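Local structure of putative rRNA methyltransferase (4RWZ) at residues 1-9 with 79-87; 109-117 with 155-163. The protein methylates the 16S rRNA of the small ribosomal subunit, probably at N1 of an adenine, and so confers resistance to aminoglycoside antibiotics. All coordinates share one frame; numbering follows the deposited sequence.

Interaction 1 of 2, residues 1-9 with 79-87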
# COMPACT_ATOMS: atom_id res chain seq x y z
N MET A 1 -6.38 -1.03 15.61
CA MET A 1 -6.15 -0.39 14.31
C MET A 1 -6.90 0.93 14.33
O MET A 1 -8.02 0.96 14.85
CB MET A 1 -6.72 -1.26 13.20
CG MET A 1 -6.51 -0.70 11.81
SD MET A 1 -6.91 -1.84 10.44
CE MET A 1 -8.66 -2.08 10.62
N ILE A 2 -6.33 1.99 13.75
CA ILE A 2 -6.99 3.30 13.80
C ILE A 2 -7.67 3.57 12.46
O ILE A 2 -7.01 3.50 11.40
CB ILE A 2 -5.97 4.41 14.11
CG1 ILE A 2 -5.24 4.20 15.46
CG2 ILE A 2 -6.69 5.78 14.07
CD1 ILE A 2 -6.16 3.98 16.67
N VAL A 3 -8.98 3.79 12.48
CA VAL A 3 -9.76 4.05 11.27
C VAL A 3 -10.21 5.51 11.24
O VAL A 3 -10.66 6.05 12.27
CB VAL A 3 -10.97 3.12 11.22
CG1 VAL A 3 -11.94 3.51 10.08
CG2 VAL A 3 -10.47 1.66 11.00
N GLN A 4 -10.04 6.17 10.09
CA GLN A 4 -10.41 7.56 9.95
C GLN A 4 -11.84 7.62 9.47
O GLN A 4 -12.18 6.95 8.50
CB GLN A 4 -9.46 8.28 8.97
CG GLN A 4 -9.59 9.83 9.05
CD GLN A 4 -8.96 10.38 10.36
OE1 GLN A 4 -8.07 9.77 10.94
NE2 GLN A 4 -9.45 11.51 10.83
N LEU A 5 -12.69 8.40 10.16
CA LEU A 5 -14.05 8.63 9.70
C LEU A 5 -14.34 10.13 9.74
O LEU A 5 -14.78 10.64 10.78
CB LEU A 5 -15.08 7.93 10.61
CG LEU A 5 -15.10 6.39 10.67
CD1 LEU A 5 -16.15 5.94 11.69
CD2 LEU A 5 -15.34 5.72 9.31
N GLY A 6 -14.04 10.82 8.65
CA GLY A 6 -14.03 12.26 8.66
C GLY A 6 -12.98 12.75 9.67
O GLY A 6 -11.83 12.35 9.61
N LYS A 7 -13.38 13.62 10.58
CA LYS A 7 -12.43 14.17 11.59
C LYS A 7 -12.17 13.17 12.73
O LYS A 7 -11.17 13.26 13.44
CB LYS A 7 -12.97 15.48 12.17
CG LYS A 7 -12.93 16.66 11.15
CD LYS A 7 -13.58 17.95 11.71
CE LYS A 7 -13.72 19.00 10.57
NZ LYS A 7 -14.31 20.31 11.13
N ALA A 8 -13.06 12.20 12.91
CA ALA A 8 -12.85 11.26 14.02
C ALA A 8 -11.91 10.14 13.63
O ALA A 8 -11.90 9.67 12.50
CB ALA A 8 -14.18 10.66 14.48
N SER A 9 -11.10 9.70 14.59
CA SER A 9 -10.36 8.45 14.46
C SER A 9 -11.05 7.48 15.42
O SER A 9 -11.49 7.87 16.52
CB SER A 9 -8.92 8.63 14.87
OG SER A 9 -8.92 8.62 16.28
N ASN A 79 -17.36 -0.69 0.69
CA ASN A 79 -16.18 -1.51 0.55
C ASN A 79 -14.88 -0.69 0.56
O ASN A 79 -13.86 -1.16 0.08
CB ASN A 79 -16.23 -2.35 -0.71
CG ASN A 79 -16.41 -1.51 -1.97
OD1 ASN A 79 -17.07 -0.44 -1.93
ND2 ASN A 79 -15.88 -2.02 -3.10
N ALA A 80 -14.96 0.54 1.07
CA ALA A 80 -13.74 1.32 1.24
C ALA A 80 -13.51 1.57 2.72
O ALA A 80 -14.45 1.78 3.49
CB ALA A 80 -13.84 2.66 0.52
N LEU A 81 -12.24 1.57 3.10
CA LEU A 81 -11.86 1.83 4.48
C LEU A 81 -10.56 2.63 4.49
O LEU A 81 -9.68 2.37 3.66
CB LEU A 81 -11.58 0.51 5.23
CG LEU A 81 -11.34 0.65 6.75
CD1 LEU A 81 -12.64 1.12 7.42
CD2 LEU A 81 -10.88 -0.73 7.26
N PHE A 82 -10.44 3.57 5.44
CA PHE A 82 -9.21 4.41 5.57
C PHE A 82 -8.59 4.26 6.94
O PHE A 82 -9.28 4.44 7.93
CB PHE A 82 -9.57 5.87 5.25
CG PHE A 82 -10.02 5.96 3.81
CD1 PHE A 82 -9.08 6.02 2.79
CD2 PHE A 82 -11.35 5.85 3.51
CE1 PHE A 82 -9.49 5.99 1.45
CE2 PHE A 82 -11.79 5.81 2.17
CZ PHE A 82 -10.84 5.92 1.15
N VAL A 83 -7.30 3.92 6.97
CA VAL A 83 -6.59 3.49 8.17
C VAL A 83 -5.38 4.38 8.40
O VAL A 83 -4.65 4.71 7.47
CB VAL A 83 -6.13 2.02 7.98
CG1 VAL A 83 -5.14 1.56 9.08
CG2 VAL A 83 -7.40 1.13 7.94
N VAL A 84 -5.17 4.79 9.64
CA VAL A 84 -4.04 5.66 9.92
C VAL A 84 -2.85 4.83 10.44
O VAL A 84 -2.91 4.25 11.56
CB VAL A 84 -4.42 6.72 11.03
CG1 VAL A 84 -3.27 7.64 11.23
CG2 VAL A 84 -5.67 7.50 10.57
N ALA A 85 -1.78 4.78 9.66
CA ALA A 85 -0.58 4.02 10.05
C ALA A 85 0.60 4.41 9.16
O ALA A 85 0.44 4.85 8.03
CB ALA A 85 -0.82 2.51 9.96
N SER A 86 1.78 4.27 9.76
CA SER A 86 3.05 4.46 9.13
C SER A 86 3.55 3.09 8.63
O SER A 86 3.26 2.07 9.24
CB SER A 86 4.03 4.98 10.20
OG SER A 86 3.47 6.18 10.80
N VAL A 87 4.34 3.09 7.58
CA VAL A 87 4.91 1.85 7.06
C VAL A 87 5.78 1.15 8.09
O VAL A 87 5.84 -0.07 8.09
CB VAL A 87 5.74 2.13 5.80
CG1 VAL A 87 6.16 0.83 5.13
CG2 VAL A 87 4.95 2.97 4.83
O HOH W 1 -3.82 1.80 12.56
O HOH W 2 -12.77 4.73 6.82

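Interaction 2 of 2, residues 109-117 with 155-163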
# COMPACT_ATOMS: atom_id res chain seq x y z
N SER A 109 11.71 8.56 0.49
CA SER A 109 12.21 7.61 1.49
C SER A 109 11.74 6.18 1.22
O SER A 109 12.51 5.24 1.31
CB SER A 109 11.76 8.03 2.87
OG SER A 109 12.70 8.98 3.34
N LEU A 110 10.45 6.06 0.87
CA LEU A 110 9.86 4.75 0.56
C LEU A 110 10.24 4.29 -0.79
O LEU A 110 10.43 3.08 -0.99
CB LEU A 110 8.34 4.83 0.65
CG LEU A 110 7.53 3.53 0.38
CD1 LEU A 110 8.15 2.34 1.16
CD2 LEU A 110 6.10 3.79 0.84
N LEU A 111 10.37 5.21 -1.73
CA LEU A 111 10.92 4.90 -3.04
C LEU A 111 12.30 4.27 -2.88
O LEU A 111 12.61 3.24 -3.49
CB LEU A 111 11.05 6.19 -3.87
CG LEU A 111 11.78 6.11 -5.22
CD1 LEU A 111 11.08 5.13 -6.16
CD2 LEU A 111 11.88 7.51 -5.87
N SER A 112 13.13 4.92 -2.08
CA SER A 112 14.47 4.35 -1.86
C SER A 112 14.43 2.95 -1.27
O SER A 112 15.21 2.07 -1.64
CB SER A 112 15.30 5.22 -0.92
OG SER A 112 15.39 6.50 -1.49
N ALA A 113 13.54 2.75 -0.32
CA ALA A 113 13.42 1.45 0.33
C ALA A 113 13.05 0.39 -0.72
O ALA A 113 13.40 -0.78 -0.55
CB ALA A 113 12.36 1.51 1.49
N LEU A 114 12.31 0.76 -1.78
CA LEU A 114 11.90 -0.27 -2.77
C LEU A 114 12.96 -0.52 -3.83
O LEU A 114 13.02 -1.61 -4.48
CB LEU A 114 10.57 0.16 -3.51
CG LEU A 114 9.37 0.28 -2.56
CD1 LEU A 114 8.22 1.05 -3.32
CD2 LEU A 114 8.86 -1.08 -2.17
N VAL A 115 13.84 0.48 -4.04
CA VAL A 115 14.85 0.31 -5.11
C VAL A 115 16.26 0.03 -4.62
O VAL A 115 17.10 -0.40 -5.43
CB VAL A 115 14.87 1.47 -6.14
CG1 VAL A 115 13.45 1.64 -6.76
CG2 VAL A 115 15.32 2.76 -5.50
N LEU A 116 16.56 0.32 -3.34
CA LEU A 116 17.91 0.02 -2.85
C LEU A 116 18.18 -1.50 -2.77
O LEU A 116 19.21 -1.98 -3.29
CB LEU A 116 18.23 0.76 -1.53
CG LEU A 116 18.30 2.29 -1.77
CD1 LEU A 116 18.54 3.09 -0.49
CD2 LEU A 116 19.33 2.62 -2.85
N PRO A 117 17.30 -2.27 -2.12
CA PRO A 117 16.15 -1.95 -1.28
C PRO A 117 16.53 -2.04 0.17
O PRO A 117 17.68 -2.34 0.51
CB PRO A 117 15.15 -3.06 -1.64
CG PRO A 117 16.07 -4.28 -1.75
CD PRO A 117 17.38 -3.73 -2.37
N LEU A 155 19.70 7.69 -6.57
CA LEU A 155 19.05 6.38 -6.62
C LEU A 155 19.50 5.60 -7.85
O LEU A 155 19.80 6.18 -8.90
CB LEU A 155 17.53 6.52 -6.55
CG LEU A 155 17.09 7.09 -5.19
CD1 LEU A 155 15.58 7.40 -5.14
CD2 LEU A 155 17.44 6.14 -4.06
N PRO A 156 19.56 4.28 -7.75
CA PRO A 156 20.02 3.52 -8.91
C PRO A 156 19.00 3.48 -10.03
O PRO A 156 17.81 3.60 -9.79
CB PRO A 156 20.21 2.11 -8.33
CG PRO A 156 19.22 2.02 -7.21
CD PRO A 156 19.16 3.41 -6.62
N GLU A 157 19.50 3.35 -11.26
CA GLU A 157 18.66 3.08 -12.42
C GLU A 157 18.25 1.62 -12.36
O GLU A 157 19.08 0.74 -12.07
N LEU A 158 16.98 1.34 -12.62
CA LEU A 158 16.53 -0.05 -12.54
C LEU A 158 16.77 -0.82 -13.85
O LEU A 158 15.84 -1.30 -14.48
CB LEU A 158 15.06 -0.09 -12.10
CG LEU A 158 14.77 -0.34 -10.61
CD1 LEU A 158 15.70 0.47 -9.76
CD2 LEU A 158 13.34 0.01 -10.28
N SER A 159 18.04 -0.96 -14.21
CA SER A 159 18.50 -1.72 -15.35
C SER A 159 18.42 -3.21 -15.06
O SER A 159 18.22 -3.60 -13.92
CB SER A 159 19.95 -1.36 -15.61
OG SER A 159 20.76 -1.78 -14.53
N ASP A 160 18.63 -4.04 -16.09
CA ASP A 160 18.58 -5.47 -15.90
C ASP A 160 19.62 -5.94 -14.91
O ASP A 160 19.38 -6.88 -14.16
CB ASP A 160 18.78 -6.22 -17.22
CG ASP A 160 17.68 -5.95 -18.21
OD1 ASP A 160 16.55 -5.63 -17.78
OD2 ASP A 160 17.94 -6.13 -19.41
N ALA A 161 20.77 -5.28 -14.92
CA ALA A 161 21.86 -5.63 -14.01
C ALA A 161 21.49 -5.29 -12.59
O ALA A 161 21.83 -6.03 -11.67
CB ALA A 161 23.14 -4.92 -14.41
N TRP A 162 20.83 -4.15 -12.39
CA TRP A 162 20.44 -3.79 -11.05
C TRP A 162 19.40 -4.77 -10.51
O TRP A 162 19.39 -5.16 -9.33
CB TRP A 162 19.89 -2.35 -11.00
CG TRP A 162 19.66 -1.94 -9.60
CD1 TRP A 162 18.46 -1.84 -8.95
CD2 TRP A 162 20.67 -1.60 -8.64
NE1 TRP A 162 18.67 -1.45 -7.64
CE2 TRP A 162 20.02 -1.29 -7.43
CE3 TRP A 162 22.07 -1.54 -8.68
CZ2 TRP A 162 20.71 -0.91 -6.28
CZ3 TRP A 162 22.74 -1.15 -7.54
CH2 TRP A 162 22.08 -0.85 -6.36
N LEU A 163 18.47 -5.12 -11.38
CA LEU A 163 17.46 -6.10 -11.05
C LEU A 163 18.13 -7.43 -10.66
O LEU A 163 17.74 -8.04 -9.67
CB LEU A 163 16.55 -6.30 -12.24
CG LEU A 163 15.16 -6.77 -11.84
CD1 LEU A 163 14.38 -5.52 -11.48
CD2 LEU A 163 14.54 -7.47 -13.01

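Interaction 1 of 2, residues 1-9 with 79-87
V3 and V83 form a lone beta bridge, a worked example of how two strands can pair over a short length and then diverge. They are a non-hydrogen-bonded antiparallel pair, and the bonds fall on their neighbours: V84 N donates to I2 O at 2.9 Å, and Q4 N to F82 O, also at 2.9 Å. Each of these carbonyl oxygens also receives a CA-H, that of V83 on I2 O and that of V3 on F82 O.

The strands run at 123° to each other, and in each flanking pair a water takes the place of the second backbone bond. One water accepts from I2 N and donates to V84 O; another accepts from F82 N and donates to Q4 O.

The apolar contacts lie on two faces. On one, V3 CG1 meets L81 CD1 at 3.6 Å, and M1 crosses V83 at about a right angle, CG to CG1 3.8 Å. The extended start of the M1 chain sets SD close to CG2 of the same valine, and the turn at chi3 (65°) swings CE toward L81 CD2. On the other face, the branch methyl CG2 of I2 rests on V84 CB at 3.9 Å.

Q4 joins this second face through its polar end. Its chain bends at chi2 (72°), leaving OE1 3.3 Å from V84 CG2 while NE2, with the acceptor near the amide plane, bonds to G6 O at 2.8 Å. That bond fixes the rotation of the amide beside the type II' turn from L5 to A8. The whole is a beta hairpin, strands 2-5 and 8-11, laid across the edge strand 80-84 of a Rossmann-like methyltransferase sheet.

Interaction 2 of 2, residues 109-117 with 155-163
V115 and W162 illustrate how one backbone carbonyl can locate a large ring. The indole NE1 donates to V115 O at 2.9 Å, approaching almost straight on to the carbonyl (170° at the oxygen), with that oxygen at the ring edge and near its plane. CG of W162 stands opposite the backbone N (chi1 -173°), which carries the indole toward helix 108-115, and P156 CB lies over the centre of one ring face.

The close packing gathers round V115. Its CB sits 3.8 Å from L158 CD1, the two side chains crossing at about a right angle, and its CG2 approaches P156 CD. About one turn earlier in the helix, L155 puts CD1 3.8 Å from L111 CD2 and CD2 3.3 Å from S112 OG, a hydroxyl already bonded to A108 O.

Topologically, the helix following strand 98-104 here meets the connection from strand 133-139 to helix 160-172, within the class I methyltransferase fold. L158 centres an inverse gamma turn in that connection. Next to it S159 is the N-cap of helix 160-172, its OG accepting from W162 N at 3.2 Å, so the capped first turn is also the one that carries the indole.

Toward solvent the contact thins. The exposed L116 starts out pointing away from the connection, and its CD2 reaches back to P156 CD at 3.9 Å and, more distantly, to L155 CD2 at 4.2 Å.

The two contacts lie on opposite sides of the chain's centre, about 30 Å apart between centres, and share no helix or strand. Interaction 1 is buried and couples an N-terminal hairpin to the edge strand of the central sheet; its polar chemistry is backbone pairing, extended by bridging water. Interaction 2 is only partly buried and sets a helix against the lead-in to another, with leucine, valine and proline contacts and one indole donor in place of strand pairing. They do meet once: where the chain leaves strand 80-84, V87 CG2 packs on L110 CD2, at 4.2 Å, linking residues 79-87 to the helix of interaction 2.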